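Local coordinates for protein sialidase B (Streptococcus pneumoniae serotype 4, PDB 4XJW) that cleaves terminal sialic acid residues from oligosaccharides, glycoproteins and glycolipids, acting as an intramolecular trans-sialidase of glycosyl hydrolase family 33, at residues G97-Q102 and Q648-E653; T416-I421 and K446-Y451; E508-V513 and V591-D596. The protein carries 1 engineered substitution. All coordinates share one frame; numbering follows the deposited sequence.

Interaction 1: residues G97-Q102 and Q648-E653; sequences GKHKGQ and QYIDLE
His99 and Lys100 both touch the strand that holds Ile650, Asp651 and Leu652. The CE1 corner of the His99 ring comes to 4.0 Å from CD2 of Leu652 and 4.3 Å from CB of Ile650, both approached obliquely. With its CG anti to the backbone N (chi1 178°), the imidazole is placed where CE1 can meet Leu652. Leu652 offers the one methyl, CD2, to both neighbours: CE of Lys100 lies 3.8 Å from it, the two side chains sliding past each other in opposite directions.

Lys100 is extended beyond CG, and its CG sits over the centre of one face of the His99 ring, so the lysine stem lies on the imidazole while its tip travels on. There NZ makes only a weak bond, 3.4 Å, to the backbone O of Asp651; water does more of the work. Water 1, at the ring edge and in its plane, joins NE2 of His99, NZ of Lys100 (2.8 Å) and O of Asp651 (3.0 Å). Two further waters lie between NZ and OD1 of Asp651 and OE2 of Glu653, so a long side chain ending in an ammonium suits this hydrated margin. OD1 of Asp651 is held chiefly by ND1 of His625.

Lys100 and Gly101 form the corner of a type I' turn. Both have positive phi, which glycine takes readily and Lys100 adopts as a non-glycine residue. His99 and Gln102 close it with backbone bonds in both directions. This is a two-residue beta hairpin of the lectin-like N-terminal domain, laid against the outermost strand of a blade of the sialidase beta-propeller.

Interaction 2: residues T416-I421 and K446-Y451; sequences TPTNYI and KHNGTY
Asn419 sets its amide against the CE1 corner of the Tyr451 ring, ND2 lying 3.3 Å from CE1 with the two planes only 21° apart. Its CG takes the crowded position between backbone N and carbonyl carbon (chi1 57°), which turns the amide into the loop 446-451. Both amide ends are used there. OD1 receives ND2 of Asn448 at 2.8 Å, in the carbonyl plane and on a lone pair, although the two amides stand steeply to one another. ND2 donates to O of Gly449, also at 2.8 Å, but from above that carbonyl's plane, and gives a second bond to water 4, which donates in turn to the backbone O atoms of Tyr420 and Thr450.

Gly449 returns a bond from its N to O of Asn419 (3.2 Å); without a side chain, it lets the two backbones come this close. Asn448 ND2 spends its other proton on OH of Tyr451, 2.9 Å away. Beyond these bonds CD1 of Ile421 packs 3.5 Å from OG1 of Thr450, both side chains also touching strands 466-472 and 475-481.

Asparagine, donor and acceptor at once, lets the buried Asn419 serve a backbone carbonyl and a side-chain amide together. The bond from Asn448 and the amide beside the ring are consistent with a well-defined place for Tyr451, whose side chain lies about 7 Å from that of Glu503, a predicted active-site residue.

Interaction 3: residues E508-V513 and V591-D596; sequences ELRDGV and VNKEDD
Charge pairing dominates between Arg510 and Asp596. The arginine grips the carboxylate side-on: NE donates to OD1 at 3.2 Å and NH2 to OD2 at 3.1 Å, each meeting a syn lone pair, with guanidinium and carboxylate nearly coplanar (23°). An extended chain from CG to NE delivers the group, and CG2 of Val513 covers the centre of one guanidinium face, which would limit its rotation. Arg531, in the BNR 4 repeat, binds OD2 as well, so two arginines share one buried carboxylate, which would favour its ionised form. Lys593 brings NZ to 4.1 Å from CD of Arg510 but is paired with Glu568.

The apolar pair is CD2 of Leu509 and CG2 of Val591 at 4.1 Å; CD1 of Leu509 also touches CB of Asp596 at 4.2 Å.

Backbone turns shape both sides. Arg510 to Val513 form a type II turn with glycine at its positive-phi position, and Gly512 N donates to OE2 of Glu508. Asn592 forms an Asx turn, OD1 accepting from N of Glu594.

Here the hairpin bends of two strand pairs, 504-510/513-518 and 584-592/597-605, meet at the junction of neighbouring blades of the sialidase beta-propeller.

Interaction 1 joins two domains, the N-terminal domain and the last blade; interactions 2 and 3 lie within the propeller. Interaction 3 follows interaction 2 in series, and both are nested inside the long chain loop closed by interaction 1. Interactions 1 and 2 lie on opposite sides of the chain's centre, their own centres about 39 Å apart, and no two contacts touch. Chemistry follows place: the partly buried domain interface combines water-mediated polar contacts with a few carbon contacts, the buried contact nearest the probable catalytic residues uses direct amide bonds and one water, and the blade junction farthest from the chain's centre has a salt bridge between an exposed arginine and a buried aspartate, beside a small apolar contact.

Interaction 1: residues G97-Q102 and Q648-E653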
loop_
_atom_site.group_PDB
_atom_site.type_symbol
_atom_site.label_atom_id
_atom_site.label_comp_id
_atom_site.label_asym_id
_atom_site.label_seq_id
_atom_site.Cartn_x
_atom_site.Cartn_y
_atom_site.Cartn_z
ATOM N N GLY A 97 1.970 -6.520 17.265
ATOM C CA GLY A 97 1.762 -7.522 18.301
ATOM C C GLY A 97 3.050 -8.238 18.669
ATOM O O GLY A 97 3.529 -8.143 19.813
ATOM N N LYS A 98 3.622 -8.938 17.685
ATOM C CA LYS A 98 4.856 -9.706 17.865
ATOM C C LYS A 98 5.788 -9.522 16.675
ATOM O O LYS A 98 5.344 -9.227 15.566
ATOM C CB LYS A 98 4.557 -11.206 18.001
ATOM C CG LYS A 98 3.877 -11.617 19.298
ATOM C CD LYS A 98 3.717 -13.138 19.404
ATOM C CE LYS A 98 5.005 -13.811 19.885
ATOM N NZ LYS A 98 5.007 -15.277 19.608
ATOM N N HIS A 99 7.082 -9.725 16.916
ATOM C CA HIS A 99 8.111 -9.636 15.885
ATOM C C HIS A 99 9.259 -10.523 16.346
ATOM O O HIS A 99 9.693 -10.418 17.495
ATOM C CB HIS A 99 8.556 -8.176 15.727
ATOM C CG HIS A 99 9.648 -7.964 14.722
ATOM N ND1 HIS A 99 9.488 -8.211 13.376
ATOM C CD2 HIS A 99 10.902 -7.479 14.869
ATOM C CE1 HIS A 99 10.610 -7.917 12.740
ATOM N NE2 HIS A 99 11.482 -7.469 13.624
ATOM N N LYS A 100 9.706 -11.421 15.469
ATOM C CA LYS A 100 10.825 -12.323 15.761
ATOM C C LYS A 100 10.661 -13.079 17.079
ATOM O O LYS A 100 11.618 -13.227 17.851
ATOM C CB LYS A 100 12.145 -11.562 15.747
ATOM C CG LYS A 100 12.524 -11.029 14.377
ATOM C CD LYS A 100 13.797 -10.209 14.451
ATOM C CE LYS A 100 14.194 -9.725 13.075
ATOM N NZ LYS A 100 15.487 -8.981 13.098
ATOM N N GLY A 101 9.437 -13.534 17.330
ATOM C CA GLY A 101 9.133 -14.347 18.496
ATOM C C GLY A 101 9.026 -13.610 19.820
ATOM O O GLY A 101 9.019 -14.243 20.878
ATOM N N GLN A 102 8.939 -12.282 19.776
ATOM C CA GLN A 102 8.837 -11.485 20.997
ATOM C C GLN A 102 7.727 -10.454 20.870
ATOM O O GLN A 102 7.537 -9.872 19.804
ATOM C CB GLN A 102 10.154 -10.752 21.301
ATOM C CG GLN A 102 11.353 -11.647 21.593
ATOM C CD GLN A 102 12.581 -10.856 22.019
ATOM O OE1 GLN A 102 13.464 -10.574 21.209
ATOM N NE2 GLN A 102 12.641 -10.491 23.296
ATOM N N GLN A 648 4.814 -0.783 5.450
ATOM C CA GLN A 648 5.958 -0.798 6.360
ATOM C C GLN A 648 6.994 -1.826 5.943
ATOM O O GLN A 648 6.681 -2.807 5.274
ATOM C CB GLN A 648 5.458 -1.103 7.777
ATOM C CG GLN A 648 4.487 -0.058 8.297
ATOM C CD GLN A 648 3.963 -0.342 9.681
ATOM O OE1 GLN A 648 4.256 -1.376 10.279
ATOM N NE2 GLN A 648 3.155 0.591 10.202
ATOM N N TYR A 649 8.240 -1.571 6.340
ATOM C CA TYR A 649 9.392 -2.389 5.951
ATOM C C TYR A 649 10.028 -3.048 7.177
ATOM O O TYR A 649 10.306 -2.382 8.189
ATOM C CB TYR A 649 10.440 -1.508 5.251
ATOM C CG TYR A 649 11.728 -2.247 4.906
ATOM C CD1 TYR A 649 11.790 -3.061 3.788
ATOM C CD2 TYR A 649 12.869 -2.137 5.707
ATOM C CE1 TYR A 649 12.960 -3.748 3.461
ATOM C CE2 TYR A 649 14.050 -2.826 5.388
ATOM C CZ TYR A 649 14.077 -3.630 4.258
ATOM O OH TYR A 649 15.215 -4.331 3.913
ATOM N N ILE A 650 10.278 -4.352 7.077
ATOM C CA ILE A 650 11.009 -5.066 8.124
ATOM C C ILE A 650 12.185 -5.846 7.534
ATOM O O ILE A 650 12.198 -6.161 6.341
ATOM C CB ILE A 650 10.108 -6.020 8.927
ATOM C CG1 ILE A 650 9.472 -7.067 8.005
ATOM C CG2 ILE A 650 9.027 -5.242 9.693
ATOM C CD1 ILE A 650 8.742 -8.178 8.736
ATOM N N ASP A 651 13.150 -6.168 8.394
ATOM C CA ASP A 651 14.319 -6.957 8.030
ATOM C C ASP A 651 14.287 -8.266 8.819
ATOM O O ASP A 651 14.162 -8.245 10.046
ATOM C CB ASP A 651 15.593 -6.166 8.371
ATOM C CG ASP A 651 16.872 -6.924 8.048
ATOM O OD1 ASP A 651 17.266 -7.807 8.845
ATOM O OD2 ASP A 651 17.492 -6.617 7.008
ATOM N N LEU A 652 14.385 -9.395 8.123
ATOM C CA LEU A 652 14.389 -10.697 8.779
ATOM C C LEU A 652 15.619 -11.504 8.386
ATOM O O LEU A 652 16.189 -11.314 7.305
ATOM C CB LEU A 652 13.126 -11.474 8.427
ATOM C CG LEU A 652 11.810 -10.877 8.936
ATOM C CD1 LEU A 652 10.620 -11.567 8.273
ATOM C CD2 LEU A 652 11.738 -10.989 10.441
ATOM N N GLU A 653 16.031 -12.407 9.273
ATOM C CA GLU A 653 17.099 -13.358 8.976
ATOM C C GLU A 653 16.518 -14.762 8.831
ATOM O O GLU A 653 15.457 -15.055 9.382
ATOM C CB GLU A 653 18.147 -13.335 10.084
ATOM C CG GLU A 653 18.843 -12.002 10.227
ATOM C CD GLU A 653 19.960 -12.037 11.248
ATOM O OE1 GLU A 653 21.065 -12.508 10.904
ATOM O OE2 GLU A 653 19.720 -11.598 12.392
HETATM O O HOH W 1 14.133 -6.636 12.554
HETATM O O HOH W 2 17.151 -10.954 13.052
HETATM O O HOH W 3 17.273 -8.390 11.384
#

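Interaction 2: residues T416-I421 and K446-Y451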
loop_
_atom_site.group_PDB
_atom_site.type_symbol
_atom_site.label_atom_id
_atom_site.label_comp_id
_atom_site.label_asym_id
_atom_site.label_seq_id
_atom_site.Cartn_x
_atom_site.Cartn_y
_atom_site.Cartn_z
ATOM N N THR A 416 -8.267 6.090 -26.331
ATOM C CA THR A 416 -9.367 5.198 -25.996
ATOM C C THR A 416 -9.451 5.011 -24.481
ATOM O O THR A 416 -8.425 4.819 -23.828
ATOM C CB THR A 416 -9.150 3.828 -26.670
ATOM O OG1 THR A 416 -9.086 3.994 -28.096
ATOM C CG2 THR A 416 -10.247 2.859 -26.315
ATOM N N PRO A 417 -10.663 5.115 -23.909
ATOM C CA PRO A 417 -10.857 4.949 -22.461
ATOM C C PRO A 417 -10.735 3.493 -22.061
ATOM O O PRO A 417 -11.724 2.838 -21.769
ATOM C CB PRO A 417 -12.292 5.443 -22.235
ATOM C CG PRO A 417 -12.969 5.178 -23.555
ATOM C CD PRO A 417 -11.917 5.497 -24.584
ATOM N N THR A 418 -9.507 2.990 -22.054
ATOM C CA THR A 418 -9.255 1.609 -21.672
ATOM C C THR A 418 -7.932 1.584 -20.930
ATOM O O THR A 418 -7.292 2.621 -20.801
ATOM C CB THR A 418 -9.210 0.683 -22.911
ATOM O OG1 THR A 418 -9.217 -0.692 -22.499
ATOM C CG2 THR A 418 -7.979 0.970 -23.768
ATOM N N ASN A 419 -7.521 0.418 -20.441
ATOM C CA ASN A 419 -6.247 0.322 -19.712
ATOM C C ASN A 419 -5.082 -0.059 -20.619
ATOM O O ASN A 419 -5.241 -0.839 -21.571
ATOM C CB ASN A 419 -6.362 -0.685 -18.572
ATOM C CG ASN A 419 -6.793 -2.047 -19.059
ATOM O OD1 ASN A 419 -7.936 -2.218 -19.489
ATOM N ND2 ASN A 419 -5.885 -3.024 -19.007
ATOM N N TYR A 420 -3.905 0.487 -20.307
ATOM C CA TYR A 420 -2.690 0.231 -21.073
ATOM C C TYR A 420 -1.570 -0.226 -20.142
ATOM O O TYR A 420 -1.698 -0.126 -18.923
ATOM C CB TYR A 420 -2.226 1.494 -21.807
ATOM C CG TYR A 420 -3.264 2.123 -22.711
ATOM C CD1 TYR A 420 -4.284 2.919 -22.191
ATOM C CD2 TYR A 420 -3.214 1.931 -24.087
ATOM C CE1 TYR A 420 -5.227 3.498 -23.020
ATOM C CE2 TYR A 420 -4.154 2.505 -24.920
ATOM C CZ TYR A 420 -5.156 3.280 -24.382
ATOM O OH TYR A 420 -6.091 3.849 -25.217
ATOM N N ILE A 421 -0.477 -0.712 -20.722
ATOM C CA ILE A 421 0.748 -0.960 -19.960
ATOM C C ILE A 421 1.829 -0.054 -20.516
ATOM O O ILE A 421 1.976 0.054 -21.733
ATOM C CB ILE A 421 1.220 -2.425 -20.057
ATOM C CG1 ILE A 421 0.174 -3.363 -19.464
ATOM C CG2 ILE A 421 2.552 -2.628 -19.318
ATOM C CD1 ILE A 421 0.560 -4.846 -19.523
ATOM N N LYS A 446 -9.188 -5.788 -30.560
ATOM C CA LYS A 446 -10.459 -5.781 -29.843
ATOM C C LYS A 446 -10.371 -6.321 -28.417
ATOM O O LYS A 446 -11.297 -6.961 -27.925
ATOM C CB LYS A 446 -11.506 -6.567 -30.625
ATOM C CG LYS A 446 -12.099 -5.822 -31.803
ATOM C CD LYS A 446 -13.374 -6.511 -32.271
ATOM C CE LYS A 446 -13.059 -7.797 -33.013
ATOM N NZ LYS A 446 -12.416 -7.506 -34.329
ATOM N N HIS A 447 -9.255 -6.049 -27.752
ATOM C CA HIS A 447 -9.043 -6.540 -26.393
ATOM C C HIS A 447 -8.273 -5.493 -25.599
ATOM O O HIS A 447 -7.264 -4.982 -26.065
ATOM C CB HIS A 447 -8.255 -7.853 -26.434
ATOM C CG HIS A 447 -8.282 -8.622 -25.149
ATOM N ND1 HIS A 447 -7.662 -8.183 -23.999
ATOM C CD2 HIS A 447 -8.842 -9.818 -24.842
ATOM C CE1 HIS A 447 -7.852 -9.067 -23.032
ATOM N NE2 HIS A 447 -8.561 -10.069 -23.521
ATOM N N ASN A 448 -8.756 -5.163 -24.408
ATOM C CA ASN A 448 -8.062 -4.195 -23.563
ATOM C C ASN A 448 -6.699 -4.720 -23.135
ATOM O O ASN A 448 -6.389 -5.892 -23.343
ATOM C CB ASN A 448 -8.917 -3.837 -22.342
ATOM C CG ASN A 448 -9.105 -5.000 -21.392
ATOM O OD1 ASN A 448 -9.267 -6.143 -21.814
ATOM N ND2 ASN A 448 -9.085 -4.711 -20.091
ATOM N N GLY A 449 -5.879 -3.853 -22.550
ATOM C CA GLY A 449 -4.578 -4.277 -22.065
ATOM C C GLY A 449 -4.733 -5.370 -21.027
ATOM O O GLY A 449 -5.768 -5.469 -20.349
ATOM N N THR A 450 -3.719 -6.221 -20.919
ATOM C CA THR A 450 -3.661 -7.153 -19.807
ATOM C C THR A 450 -3.268 -6.332 -18.583
ATOM O O THR A 450 -2.883 -5.167 -18.713
ATOM C CB THR A 450 -2.641 -8.269 -20.045
ATOM O OG1 THR A 450 -1.337 -7.708 -20.259
ATOM C CG2 THR A 450 -3.040 -9.112 -21.268
ATOM N N TYR A 451 -3.384 -6.935 -17.408
ATOM C CA TYR A 451 -3.148 -6.215 -16.163
ATOM C C TYR A 451 -1.819 -6.658 -15.576
ATOM O O TYR A 451 -1.603 -7.853 -15.356
ATOM C CB TYR A 451 -4.278 -6.493 -15.178
ATOM C CG TYR A 451 -5.659 -6.301 -15.765
ATOM C CD1 TYR A 451 -6.118 -5.041 -16.112
ATOM C CD2 TYR A 451 -6.497 -7.389 -15.975
ATOM C CE1 TYR A 451 -7.384 -4.863 -16.654
ATOM C CE2 TYR A 451 -7.757 -7.227 -16.508
ATOM C CZ TYR A 451 -8.196 -5.963 -16.844
ATOM O OH TYR A 451 -9.460 -5.814 -17.382
HETATM O O HOH W 4 -3.293 -2.421 -17.887
#

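Interaction 3: residues E508-V513 and V591-D596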
loop_
_atom_site.group_PDB
_atom_site.type_symbol
_atom_site.label_atom_id
_atom_site.label_comp_id
_atom_site.label_asym_id
_atom_site.label_seq_id
_atom_site.Cartn_x
_atom_site.Cartn_y
_atom_site.Cartn_z
ATOM N N GLU A 508 13.011 -18.499 -10.518
ATOM C CA GLU A 508 13.757 -19.449 -11.346
ATOM C C GLU A 508 14.290 -20.553 -10.430
ATOM O O GLU A 508 15.217 -20.329 -9.649
ATOM C CB GLU A 508 14.901 -18.765 -12.129
ATOM C CG GLU A 508 15.436 -19.659 -13.259
ATOM C CD GLU A 508 16.461 -18.989 -14.147
ATOM O OE1 GLU A 508 16.914 -17.876 -13.804
ATOM O OE2 GLU A 508 16.811 -19.583 -15.193
ATOM N N LEU A 509 13.684 -21.737 -10.495
ATOM C CA LEU A 509 14.090 -22.849 -9.626
ATOM C C LEU A 509 15.491 -23.342 -9.940
ATOM O O LEU A 509 16.264 -23.665 -9.040
ATOM C CB LEU A 509 13.118 -24.026 -9.747
ATOM C CG LEU A 509 11.712 -23.828 -9.183
ATOM C CD1 LEU A 509 10.914 -25.104 -9.320
ATOM C CD2 LEU A 509 11.780 -23.377 -7.733
ATOM N N ARG A 510 15.782 -23.441 -11.230
ATOM C CA ARG A 510 17.100 -23.794 -11.732
ATOM C C ARG A 510 17.139 -23.299 -13.171
ATOM O O ARG A 510 16.149 -22.782 -13.666
ATOM C CB ARG A 510 17.326 -25.305 -11.656
ATOM C CG ARG A 510 16.227 -26.140 -12.289
ATOM C CD ARG A 510 16.549 -27.627 -12.218
ATOM N NE ARG A 510 15.466 -28.467 -12.734
ATOM C CZ ARG A 510 15.456 -29.009 -13.949
ATOM N NH1 ARG A 510 16.474 -28.808 -14.778
ATOM N NH2 ARG A 510 14.435 -29.763 -14.329
ATOM N N ASP A 511 18.265 -23.446 -13.850
ATOM C CA ASP A 511 18.419 -22.832 -15.160
ATOM C C ASP A 511 17.319 -23.132 -16.192
ATOM O O ASP A 511 17.160 -24.266 -16.641
ATOM C CB ASP A 511 19.796 -23.169 -15.723
ATOM C CG ASP A 511 20.439 -21.990 -16.377
ATOM O OD1 ASP A 511 20.147 -21.761 -17.568
ATOM O OD2 ASP A 511 21.224 -21.289 -15.698
ATOM N N GLY A 512 16.550 -22.102 -16.544
ATOM C CA GLY A 512 15.530 -22.212 -17.575
ATOM C C GLY A 512 14.194 -22.710 -17.067
ATOM O O GLY A 512 13.229 -22.764 -17.822
ATOM N N VAL A 513 14.152 -23.072 -15.787
ATOM C CA VAL A 513 12.938 -23.578 -15.146
ATOM C C VAL A 513 12.341 -22.495 -14.261
ATOM O O VAL A 513 12.947 -22.102 -13.265
ATOM C CB VAL A 513 13.240 -24.810 -14.294
ATOM C CG1 VAL A 513 11.969 -25.369 -13.668
ATOM C CG2 VAL A 513 13.929 -25.878 -15.150
ATOM N N VAL A 591 13.214 -27.408 -2.209
ATOM C CA VAL A 591 12.998 -28.064 -3.491
ATOM C C VAL A 591 13.520 -29.498 -3.491
ATOM O O VAL A 591 14.663 -29.757 -3.105
ATOM C CB VAL A 591 13.656 -27.279 -4.653
ATOM C CG1 VAL A 591 13.425 -27.985 -5.979
ATOM C CG2 VAL A 591 13.117 -25.855 -4.706
ATOM N N ASN A 592 12.658 -30.416 -3.910
ATOM C CA ASN A 592 13.035 -31.797 -4.164
ATOM C C ASN A 592 13.611 -31.874 -5.576
ATOM O O ASN A 592 12.880 -31.723 -6.556
ATOM C CB ASN A 592 11.805 -32.699 -4.031
ATOM C CG ASN A 592 12.144 -34.179 -4.097
ATOM O OD1 ASN A 592 13.225 -34.562 -4.541
ATOM N ND2 ASN A 592 11.213 -35.018 -3.657
ATOM N N LYS A 593 14.919 -32.103 -5.679
ATOM C CA LYS A 593 15.602 -32.098 -6.974
ATOM C C LYS A 593 15.131 -33.216 -7.910
ATOM O O LYS A 593 15.395 -33.184 -9.109
ATOM C CB LYS A 593 17.116 -32.173 -6.784
ATOM C CG LYS A 593 17.696 -31.029 -5.969
ATOM C CD LYS A 593 17.486 -29.679 -6.654
ATOM C CE LYS A 593 18.333 -29.549 -7.911
ATOM N NZ LYS A 593 18.229 -28.188 -8.526
ATOM N N GLU A 594 14.424 -34.191 -7.349
ATOM C CA GLU A 594 13.870 -35.307 -8.107
ATOM C C GLU A 594 12.923 -34.817 -9.198
ATOM O O GLU A 594 13.037 -35.203 -10.365
ATOM C CB GLU A 594 13.088 -36.206 -7.151
ATOM C CG GLU A 594 12.981 -37.672 -7.524
ATOM C CD GLU A 594 12.039 -38.421 -6.590
ATOM O OE1 GLU A 594 11.125 -37.776 -6.031
ATOM O OE2 GLU A 594 12.218 -39.643 -6.409
ATOM N N ASP A 595 11.986 -33.958 -8.804
ATOM C CA ASP A 595 10.848 -33.618 -9.647
ATOM C C ASP A 595 10.469 -32.144 -9.545
ATOM O O ASP A 595 9.377 -31.748 -9.962
ATOM C CB ASP A 595 9.647 -34.462 -9.231
ATOM C CG ASP A 595 9.384 -34.398 -7.735
ATOM O OD1 ASP A 595 10.066 -33.611 -7.037
ATOM O OD2 ASP A 595 8.492 -35.130 -7.256
ATOM N N ASP A 596 11.367 -31.347 -8.970
ATOM C CA ASP A 596 11.137 -29.917 -8.777
ATOM C C ASP A 596 9.932 -29.617 -7.885
ATOM O O ASP A 596 9.419 -28.499 -7.888
ATOM C CB ASP A 596 10.995 -29.196 -10.125
ATOM C CG ASP A 596 12.274 -29.206 -10.934
ATOM O OD1 ASP A 596 13.344 -28.938 -10.356
ATOM O OD2 ASP A 596 12.202 -29.481 -12.150
#